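Side-chain contacts in 2-nitropropane dioxygenase (Streptomyces ansochromogenes, PDB 3BW2), which probably acts as an FMN-dependent nitronate monooxygenase, using molecular oxygen for the oxidative denitrification of alkyl nitronates such as propionate 3-nitronate: residues P259-T264 / M317-G322; R268-R273 / L278-L283; R56-T61 / D121-V126. One frame throughout, in Å; residues are numbered along the deposited sequence.

Interactions 1 and 2 are buried neighbours, with centres about 10 Å apart, on the side of the chain where strands 264-267 and 275-278 pair; interaction 2 is nested in the loop that interaction 1 closes. They share a seam: N280 of interaction 2 donates through ND2 to M317 O of interaction 1, and R263 and V279 are joined by a backbone bond. Both are mainly apolar and aromatic, but interaction 1 also borders the flavin. Interaction 3 lies across the chain's centre, about 32 Å from interaction 1 between centres. It is only partly buried, and there an arginine-aspartate salt bridge joins the end of an outer helix to the loop that leads into a barrel strand.

Interaction 1: residues P259-T264 / M317-G322. With FMN (flavin mononucleotide), chain B.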
loop_
_atom_site.group_PDB
_atom_site.type_symbol
_atom_site.label_atom_id
_atom_site.label_comp_id
_atom_site.label_asym_id
_atom_site.label_seq_id
_atom_site.Cartn_x
_atom_site.Cartn_y
_atom_site.Cartn_z
ATOM N N PRO A 259 -19.723 -7.348 7.108
ATOM C CA PRO A 259 -19.195 -8.232 6.063
ATOM C C PRO A 259 -19.683 -7.861 4.666
ATOM O O PRO A 259 -19.021 -8.159 3.672
ATOM C CB PRO A 259 -19.688 -9.610 6.498
ATOM C CG PRO A 259 -19.681 -9.503 7.988
ATOM C CD PRO A 259 -20.297 -8.136 8.214
ATOM N N LEU A 260 -20.838 -7.209 4.596
ATOM C CA LEU A 260 -21.412 -6.797 3.318
ATOM C C LEU A 260 -20.661 -5.618 2.701
ATOM O O LEU A 260 -20.902 -5.244 1.553
ATOM C CB LEU A 260 -22.884 -6.438 3.506
ATOM C CG LEU A 260 -23.729 -7.593 4.044
ATOM C CD1 LEU A 260 -25.168 -7.133 4.239
ATOM C CD2 LEU A 260 -23.666 -8.764 3.074
ATOM N N PHE A 261 -19.758 -5.033 3.480
ATOM C CA PHE A 261 -18.933 -3.912 3.036
ATOM C C PHE A 261 -17.504 -4.362 3.309
ATOM O O PHE A 261 -16.737 -3.672 3.975
ATOM C CB PHE A 261 -19.239 -2.658 3.858
ATOM C CG PHE A 261 -20.598 -2.074 3.598
ATOM C CD1 PHE A 261 -20.861 -1.386 2.419
ATOM C CD2 PHE A 261 -21.614 -2.210 4.537
ATOM C CE1 PHE A 261 -22.115 -0.838 2.178
ATOM C CE2 PHE A 261 -22.871 -1.667 4.307
ATOM C CZ PHE A 261 -23.123 -0.978 3.124
ATOM N N ALA A 262 -17.160 -5.530 2.784
ATOM C CA ALA A 262 -15.845 -6.115 2.997
ATOM C C ALA A 262 -14.669 -5.408 2.338
ATOM O O ALA A 262 -13.535 -5.557 2.791
ATOM C CB ALA A 262 -15.865 -7.579 2.569
ATOM N N ARG A 263 -14.913 -4.634 1.287
ATOM C CA ARG A 263 -13.799 -3.976 0.620
ATOM C C ARG A 263 -13.939 -2.471 0.423
ATOM O O ARG A 263 -15.034 -1.910 0.515
ATOM C CB ARG A 263 -13.544 -4.662 -0.730
ATOM C CG ARG A 263 -12.263 -4.232 -1.427
ATOM C CD ARG A 263 -11.754 -5.324 -2.367
ATOM N NE ARG A 263 -12.731 -5.692 -3.389
ATOM C CZ ARG A 263 -12.534 -6.640 -4.303
ATOM N NH1 ARG A 263 -11.392 -7.317 -4.324
ATOM N NH2 ARG A 263 -13.477 -6.912 -5.195
ATOM N N THR A 264 -12.803 -1.828 0.164
ATOM C CA THR A 264 -12.752 -0.396 -0.074
ATOM C C THR A 264 -12.101 -0.152 -1.428
ATOM O O THR A 264 -11.439 -1.034 -1.986
ATOM C CB THR A 264 -11.905 0.332 0.983
ATOM O OG1 THR A 264 -10.523 -0.005 0.802
ATOM C CG2 THR A 264 -12.334 -0.069 2.383
ATOM N N MET A 317 -24.229 6.631 0.749
ATOM C CA MET A 317 -23.351 7.495 1.523
ATOM C C MET A 317 -21.881 7.339 1.152
ATOM O O MET A 317 -21.471 6.313 0.600
ATOM C CB MET A 317 -23.525 7.198 3.013
ATOM C CG MET A 317 -24.907 7.518 3.555
ATOM S SD MET A 317 -25.119 6.900 5.227
ATOM C CE MET A 317 -23.916 7.880 6.096
ATOM N N ALA A 318 -21.098 8.371 1.461
ATOM C CA ALA A 318 -19.660 8.348 1.213
ATOM C C ALA A 318 -19.034 7.702 2.447
ATOM O O ALA A 318 -18.650 8.385 3.393
ATOM C CB ALA A 318 -19.128 9.771 1.029
ATOM N N LEU A 319 -18.939 6.378 2.426
ATOM C CA LEU A 319 -18.395 5.612 3.544
ATOM C C LEU A 319 -16.861 5.629 3.641
ATOM O O LEU A 319 -16.211 4.586 3.539
ATOM C CB LEU A 319 -18.904 4.169 3.440
ATOM C CG LEU A 319 -20.434 4.025 3.351
ATOM C CD1 LEU A 319 -20.817 2.558 3.192
ATOM C CD2 LEU A 319 -21.078 4.613 4.609
ATOM N N TRP A 320 -16.287 6.809 3.846
ATOM C CA TRP A 320 -14.835 6.947 3.952
ATOM C C TRP A 320 -14.268 5.937 4.956
ATOM O O TRP A 320 -14.751 5.830 6.085
ATOM C CB TRP A 320 -14.463 8.357 4.420
ATOM C CG TRP A 320 -15.025 9.489 3.609
ATOM C CD1 TRP A 320 -15.483 10.683 4.096
ATOM C CD2 TRP A 320 -15.146 9.569 2.181
ATOM N NE1 TRP A 320 -15.878 11.498 3.066
ATOM C CE2 TRP A 320 -15.683 10.841 1.879
ATOM C CE3 TRP A 320 -14.856 8.691 1.128
ATOM C CZ2 TRP A 320 -15.936 11.257 0.566
ATOM C CZ3 TRP A 320 -15.109 9.105 -0.179
ATOM C CH2 TRP A 320 -15.644 10.378 -0.446
ATOM N N ALA A 321 -13.238 5.201 4.547
ATOM C CA ALA A 321 -12.629 4.209 5.427
ATOM C C ALA A 321 -11.308 3.715 4.848
ATOM O O ALA A 321 -11.184 3.537 3.637
ATOM C CB ALA A 321 -13.588 3.027 5.630
ATOM N N GLY A 322 -10.323 3.510 5.720
ATOM C CA GLY A 322 -9.030 3.022 5.280
ATOM C C GLY A 322 -9.109 1.515 5.113
ATOM O O GLY A 322 -10.097 0.899 5.513
HETATM N N1 FMN B . -7.775 14.468 6.194
HETATM C C2 FMN B . -7.723 15.872 6.220
HETATM O O2 FMN B . -6.642 16.449 6.138
HETATM N N3 FMN B . -8.882 16.620 6.345
HETATM C C4 FMN B . -10.136 16.043 6.459
HETATM O O4 FMN B . -11.148 16.758 6.577
HETATM C C4A FMN B . -10.212 14.623 6.450
HETATM N N5 FMN B . -11.437 13.975 6.587
HETATM C C5A FMN B . -11.532 12.581 6.612
HETATM C C6 FMN B . -12.801 11.968 6.777
HETATM C C7 FMN B . -12.964 10.539 6.819
HETATM C C7M FMN B . -14.110 10.078 7.751
HETATM C C8 FMN B . -11.740 9.779 6.723
HETATM C C8M FMN B . -11.548 8.424 7.402
HETATM C C9 FMN B . -10.456 10.381 6.530
HETATM C C9A FMN B . -10.346 11.791 6.479
HETATM N N10 FMN B . -9.092 12.439 6.315
HETATM C C10 FMN B . -9.012 13.848 6.312
HETATM C "C1'" FMN B . -7.835 11.632 5.982
HETATM C "C2'" FMN B . -7.032 11.458 7.297
HETATM O "O2'" FMN B . -6.256 12.626 7.514
HETATM C "C3'" FMN B . -6.028 10.256 7.237
HETATM O "O3'" FMN B . -5.170 10.505 6.123
HETATM C "C4'" FMN B . -6.689 8.881 7.045
HETATM O "O4'" FMN B . -7.783 8.793 7.958
HETATM C "C5'" FMN B . -5.671 7.735 7.325
HETATM O "O5'" FMN B . -6.270 6.420 7.155
HETATM P P FMN B . -7.073 5.541 8.277
HETATM O O1P FMN B . -6.155 6.132 9.293
HETATM O O2P FMN B . -6.666 4.418 7.340
HETATM O O3P FMN B . -8.270 6.383 7.879
#
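L319 reaches F261 with one methyl: CD1 of L319 lies 3.8 Å from CE1 of F261, and the two side chains cross at about a right angle. L319 CD1 stands 4.2 Å from the centroid of the F261 ring, 28° off its normal, an off-centre CH-pi contact. With its CG anti to the carbonyl carbon (chi1 -54°) and CD1 continuing an extended chain, L319 reaches the ring with its end; A255 of helix 250-255 touches both side chains. W320 next in line turns to the cofactor. Its CB lies 3.6 Å from C7 of FMN, on the dimethylbenzene end of the flavin, while A318 CB sits 3.5 Å above one face of the indole, toward its rim, and H179 meets the ring edge-to-face. A321 rejoins the first segment through its backbone, its O lying 4.0 Å from CG2 of T264. G322 offers its O to the same methyl at equal range and brings its CA to 3.4 Å from O2P of FMN; its N bonds to T238, which also binds the flavin. The T264 hydroxyl bonds to R276, while its methyl faces the two oxygens. The contact thus rests on a CH-pi touch and van der Waals approaches, without a hydrogen bond between the segments; the loop 317-322 meets F261 and T264 with L319 and two carbonyls, and the flavin with W320 and G322.

Interaction 2: residues R268-R273 / L278-L283; sequences RAFTGR and LVNRFL
A269 and L283 bring the backbones nearest, their CA atoms 6.0 Å apart, where the loop after strand 264-267 comes up against the first turn of helix 281-286. The side chains that meet are chiefly two phenylalanines. The rings of F270 and F282 lie nearly parallel, their planes 20° apart, but are strongly offset, with centroids 4.8 Å apart. The closest carbons are F270 CE1 and F282 CD2, 3.3 Å apart across the offset. F282 has its CG anti to the backbone N (chi1 -162°), which swings the ring off the helix toward the loop; there A269 O meets the ring edge in plane, 3.5 Å from CE2 of F282. At its far end F270 points CZ at N280, whose OD1 lies in the plane of the ring, 3.8 Å from that carbon. N280 is the N-cap: its OD1 accepts from L283 N at 3.0 Å in a fairly straight bond (162°), while the ND2 of the same amide goes to M317 O. Both ends of the N280 amide are thus bonded, which should fix its rotation beside the aromatic edge. L304 of helix 296-311 also touches F282. The arrangement is that of a beta-hairpin, strands 264-267 and 275-278, whose connecting loop sends F270 onto the Asn-capped first turn of the following helix, where F282 is its partner.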
loop_
_atom_site.group_PDB
_atom_site.type_symbol
_atom_site.label_atom_id
_atom_site.label_comp_id
_atom_site.label_asym_id
_atom_site.label_seq_id
_atom_site.Cartn_x
_atom_site.Cartn_y
_atom_site.Cartn_z
ATOM N N ARG A 268 -13.829 8.722 -7.301
ATOM C CA ARG A 268 -14.150 10.137 -7.442
ATOM C C ARG A 268 -15.670 10.273 -7.473
ATOM O O ARG A 268 -16.204 11.369 -7.622
ATOM C CB ARG A 268 -13.564 10.699 -8.745
ATOM C CG ARG A 268 -12.040 10.795 -8.784
ATOM C CD ARG A 268 -11.574 11.731 -9.914
ATOM N NE ARG A 268 -10.117 11.856 -9.986
ATOM C CZ ARG A 268 -9.300 10.935 -10.496
ATOM N NH1 ARG A 268 -9.787 9.806 -10.996
ATOM N NH2 ARG A 268 -7.988 11.137 -10.492
ATOM N N ALA A 269 -16.362 9.148 -7.313
ATOM C CA ALA A 269 -17.823 9.125 -7.358
ATOM C C ALA A 269 -18.547 10.157 -6.497
ATOM O O ALA A 269 -19.502 10.785 -6.943
ATOM C CB ALA A 269 -18.325 7.726 -6.997
ATOM N N PHE A 270 -18.093 10.341 -5.266
ATOM C CA PHE A 270 -18.759 11.266 -4.359
ATOM C C PHE A 270 -18.318 12.725 -4.395
ATOM O O PHE A 270 -19.131 13.622 -4.166
ATOM C CB PHE A 270 -18.617 10.754 -2.923
ATOM C CG PHE A 270 -19.206 9.388 -2.704
ATOM C CD1 PHE A 270 -20.582 9.217 -2.612
ATOM C CD2 PHE A 270 -18.383 8.270 -2.607
ATOM C CE1 PHE A 270 -21.132 7.951 -2.426
ATOM C CE2 PHE A 270 -18.924 6.997 -2.423
ATOM C CZ PHE A 270 -20.303 6.839 -2.332
ATOM N N THR A 271 -17.045 12.972 -4.684
ATOM C CA THR A 271 -16.541 14.341 -4.645
ATOM C C THR A 271 -15.745 14.838 -5.848
ATOM O O THR A 271 -15.421 16.022 -5.923
ATOM C CB THR A 271 -15.659 14.526 -3.406
ATOM O OG1 THR A 271 -14.466 13.749 -3.565
ATOM C CG2 THR A 271 -16.387 14.044 -2.154
ATOM N N GLY A 272 -15.413 13.946 -6.776
ATOM C CA GLY A 272 -14.646 14.369 -7.931
ATOM C C GLY A 272 -13.147 14.311 -7.693
ATOM O O GLY A 272 -12.365 14.741 -8.540
ATOM N N ARG A 273 -12.744 13.797 -6.535
ATOM C CA ARG A 273 -11.329 13.654 -6.203
ATOM C C ARG A 273 -11.178 12.261 -5.591
ATOM O O ARG A 273 -12.089 11.767 -4.930
ATOM C CB ARG A 273 -10.888 14.734 -5.201
ATOM C CG ARG A 273 -9.533 15.393 -5.520
ATOM C CD ARG A 273 -9.257 16.566 -4.572
ATOM N NE ARG A 273 -8.084 17.372 -4.930
ATOM C CZ ARG A 273 -6.817 16.981 -4.801
ATOM N NH1 ARG A 273 -5.831 17.802 -5.150
ATOM N NH2 ARG A 273 -6.525 15.776 -4.329
ATOM N N LEU A 278 -15.871 2.574 1.469
ATOM C CA LEU A 278 -16.291 1.176 1.437
ATOM C C LEU A 278 -17.100 1.069 0.147
ATOM O O LEU A 278 -17.855 1.982 -0.189
ATOM C CB LEU A 278 -17.189 0.845 2.633
ATOM C CG LEU A 278 -16.572 0.892 4.032
ATOM C CD1 LEU A 278 -17.661 0.710 5.069
ATOM C CD2 LEU A 278 -15.528 -0.203 4.174
ATOM N N VAL A 279 -16.933 -0.023 -0.589
ATOM C CA VAL A 279 -17.666 -0.188 -1.836
ATOM C C VAL A 279 -19.152 -0.377 -1.546
ATOM O O VAL A 279 -19.536 -1.251 -0.779
ATOM C CB VAL A 279 -17.138 -1.405 -2.636
ATOM C CG1 VAL A 279 -17.960 -1.602 -3.906
ATOM C CG2 VAL A 279 -15.666 -1.194 -2.984
ATOM N N ASN A 280 -19.983 0.471 -2.138
ATOM C CA ASN A 280 -21.419 0.370 -1.953
ATOM C C ASN A 280 -22.088 0.624 -3.295
ATOM O O ASN A 280 -21.404 0.791 -4.308
ATOM C CB ASN A 280 -21.913 1.365 -0.886
ATOM C CG ASN A 280 -21.610 2.811 -1.239
ATOM O OD1 ASN A 280 -21.130 3.109 -2.332
ATOM N ND2 ASN A 280 -21.904 3.723 -0.308
ATOM N N ARG A 281 -23.417 0.649 -3.307
ATOM C CA ARG A 281 -24.167 0.855 -4.543
ATOM C C ARG A 281 -23.741 2.089 -5.331
ATOM O O ARG A 281 -23.441 2.003 -6.523
ATOM C CB ARG A 281 -25.668 0.947 -4.239
ATOM C CG ARG A 281 -26.544 1.064 -5.484
ATOM C CD ARG A 281 -28.003 1.316 -5.124
ATOM N NE ARG A 281 -28.184 2.597 -4.444
ATOM C CZ ARG A 281 -27.999 3.786 -5.012
ATOM N NH1 ARG A 281 -27.623 3.874 -6.283
ATOM N NH2 ARG A 281 -28.192 4.893 -4.308
ATOM N N PHE A 282 -23.725 3.242 -4.666
ATOM C CA PHE A 282 -23.356 4.493 -5.322
ATOM C C PHE A 282 -21.981 4.380 -5.978
ATOM O O PHE A 282 -21.790 4.798 -7.118
ATOM C CB PHE A 282 -23.346 5.638 -4.300
ATOM C CG PHE A 282 -23.407 7.010 -4.920
ATOM C CD1 PHE A 282 -24.606 7.712 -4.965
ATOM C CD2 PHE A 282 -22.269 7.592 -5.470
ATOM C CE1 PHE A 282 -24.669 8.974 -5.552
ATOM C CE2 PHE A 282 -22.324 8.852 -6.058
ATOM C CZ PHE A 282 -23.524 9.544 -6.099
ATOM N N LEU A 283 -21.024 3.808 -5.259
ATOM C CA LEU A 283 -19.674 3.672 -5.793
ATOM C C LEU A 283 -19.655 2.742 -7.005
ATOM O O LEU A 283 -19.074 3.074 -8.039
ATOM C CB LEU A 283 -18.722 3.167 -4.703
ATOM C CG LEU A 283 -17.218 3.338 -4.957
ATOM C CD1 LEU A 283 -16.465 3.277 -3.632
ATOM C CD2 LEU A 283 -16.722 2.266 -5.926
#

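Interaction 3: residues R56-T61 / D121-V126; sequences RLRGLT and DPVPVV
R58 and D121 reach toward each other and meet guanidinium edge to carboxylate oxygens, OD2 of D121 lying near the guanidinium plane although the two planes are twisted 43° apart. The twist spoils a flat two-pronged pairing: NH1 of R58 reaches OD2 of D121 at 2.9 Å and NH2 of R58 reaches OD1 of D121 at 3.2 Å, yet both bonds of this salt bridge are weak, and the second is strongly bent (124°). A further bond runs from R58 NH2 to the backbone O of D121, 3.1 Å at 148°; the oxygen lies close to the guanidinium plane, although the donor stands well above the plane of the carbonyl. One aspartate therefore holds the arginine through carboxylate and main chain together. R58 spans the gap because its chain is extended from CG to NE. V123 supplies an apolar neighbour, its CG1 3.9 Å from R58 NH2, and P122 O lies 2.9 Å from that same nitrogen. Y51, on the helix of R58, bonds to D121 OD2, so the carboxylate has a second partner that helps set its position. F65 at the start of strand 65-70 touches both R58 and V123. The salt bridge thus ties the C-terminal part of helix 47-60 to the loop leading from helix 111-120 into strand 125-129, passing over the intervening strand, on the N-terminal side of a TIM barrel.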
loop_
_atom_site.group_PDB
_atom_site.type_symbol
_atom_site.label_atom_id
_atom_site.label_comp_id
_atom_site.label_asym_id
_atom_site.label_seq_id
_atom_site.Cartn_x
_atom_site.Cartn_y
_atom_site.Cartn_z
ATOM N N ARG A 56 -15.100 25.797 21.760
ATOM C CA ARG A 56 -15.724 24.674 22.444
ATOM C C ARG A 56 -14.652 23.744 23.008
ATOM O O ARG A 56 -14.670 23.391 24.188
ATOM C CB ARG A 56 -16.598 23.906 21.453
ATOM C CG ARG A 56 -17.415 22.770 22.044
ATOM C CD ARG A 56 -18.758 23.271 22.547
ATOM N NE ARG A 56 -18.870 23.168 23.999
ATOM C CZ ARG A 56 -18.882 22.018 24.666
ATOM N NH1 ARG A 56 -18.986 22.023 25.989
ATOM N NH2 ARG A 56 -18.796 20.866 24.013
ATOM N N LEU A 57 -13.713 23.360 22.154
ATOM C CA LEU A 57 -12.636 22.455 22.537
ATOM C C LEU A 57 -11.737 22.996 23.648
ATOM O O LEU A 57 -11.314 22.247 24.525
ATOM C CB LEU A 57 -11.793 22.118 21.308
ATOM C CG LEU A 57 -10.681 21.089 21.500
ATOM C CD1 LEU A 57 -11.254 19.798 22.090
ATOM C CD2 LEU A 57 -10.021 20.824 20.158
ATOM N N ARG A 58 -11.436 24.291 23.606
ATOM C CA ARG A 58 -10.594 24.897 24.630
ATOM C C ARG A 58 -11.271 24.795 25.992
ATOM O O ARG A 58 -10.606 24.788 27.028
ATOM C CB ARG A 58 -10.310 26.360 24.287
ATOM C CG ARG A 58 -9.291 26.531 23.168
ATOM C CD ARG A 58 -9.276 27.964 22.651
ATOM N NE ARG A 58 -8.134 28.229 21.778
ATOM C CZ ARG A 58 -8.028 29.298 20.996
ATOM N NH1 ARG A 58 -9.001 30.204 20.975
ATOM N NH2 ARG A 58 -6.949 29.466 20.241
ATOM N N GLY A 59 -12.596 24.711 25.979
ATOM C CA GLY A 59 -13.341 24.586 27.216
ATOM C C GLY A 59 -13.385 23.135 27.659
ATOM O O GLY A 59 -13.743 22.837 28.798
ATOM N N LEU A 60 -13.016 22.228 26.757
ATOM C CA LEU A 60 -13.010 20.802 27.070
ATOM C C LEU A 60 -11.626 20.318 27.470
ATOM O O LEU A 60 -11.494 19.401 28.277
ATOM C CB LEU A 60 -13.516 19.995 25.876
ATOM C CG LEU A 60 -14.968 20.303 25.496
ATOM C CD1 LEU A 60 -15.354 19.535 24.240
ATOM C CD2 LEU A 60 -15.882 19.931 26.656
ATOM N N THR A 61 -10.587 20.936 26.917
ATOM C CA THR A 61 -9.226 20.533 27.258
ATOM C C THR A 61 -8.241 21.686 27.147
ATOM O O THR A 61 -8.425 22.602 26.349
ATOM C CB THR A 61 -8.731 19.386 26.349
ATOM O OG1 THR A 61 -7.389 19.032 26.711
ATOM C CG2 THR A 61 -8.753 19.816 24.887
ATOM N N ASP A 121 -6.151 34.270 16.737
ATOM C CA ASP A 121 -6.281 33.517 17.982
ATOM C C ASP A 121 -5.623 32.148 17.756
ATOM O O ASP A 121 -6.296 31.119 17.735
ATOM C CB ASP A 121 -7.764 33.344 18.314
ATOM C CG ASP A 121 -8.001 32.953 19.756
ATOM O OD1 ASP A 121 -7.020 32.631 20.458
ATOM O OD2 ASP A 121 -9.175 32.964 20.184
ATOM N N PRO A 122 -4.287 32.128 17.613
ATOM C CA PRO A 122 -3.472 30.932 17.370
ATOM C C PRO A 122 -3.830 29.643 18.111
ATOM O O PRO A 122 -4.163 29.656 19.297
ATOM C CB PRO A 122 -2.062 31.399 17.714
ATOM C CG PRO A 122 -2.094 32.850 17.374
ATOM C CD PRO A 122 -3.425 33.274 17.947
ATOM N N VAL A 123 -3.760 28.531 17.384
ATOM C CA VAL A 123 -4.011 27.217 17.961
ATOM C C VAL A 123 -2.654 26.515 17.938
ATOM O O VAL A 123 -1.745 26.930 17.217
ATOM C CB VAL A 123 -5.050 26.415 17.146
ATOM C CG1 VAL A 123 -6.374 27.178 17.114
ATOM C CG2 VAL A 123 -4.534 26.150 15.741
ATOM N N PRO A 124 -2.494 25.444 18.725
ATOM C CA PRO A 124 -1.216 24.728 18.765
ATOM C C PRO A 124 -0.707 24.147 17.446
ATOM O O PRO A 124 0.475 24.273 17.121
ATOM C CB PRO A 124 -1.467 23.641 19.810
ATOM C CG PRO A 124 -2.476 24.273 20.714
ATOM C CD PRO A 124 -3.428 24.898 19.724
ATOM N N VAL A 125 -1.596 23.509 16.692
ATOM C CA VAL A 125 -1.215 22.876 15.434
ATOM C C VAL A 125 -2.241 23.107 14.333
ATOM O O VAL A 125 -3.447 23.079 14.580
ATOM C CB VAL A 125 -1.066 21.341 15.619
ATOM C CG1 VAL A 125 -0.614 20.689 14.311
ATOM C CG2 VAL A 125 -0.085 21.039 16.750
ATOM N N VAL A 126 -1.755 23.346 13.119
ATOM C CA VAL A 126 -2.624 23.534 11.961
ATOM C C VAL A 126 -2.074 22.664 10.839
ATOM O O VAL A 126 -0.870 22.665 10.583
ATOM C CB VAL A 126 -2.649 25.006 11.478
ATOM C CG1 VAL A 126 -3.394 25.107 10.145
ATOM C CG2 VAL A 126 -3.341 25.879 12.510
#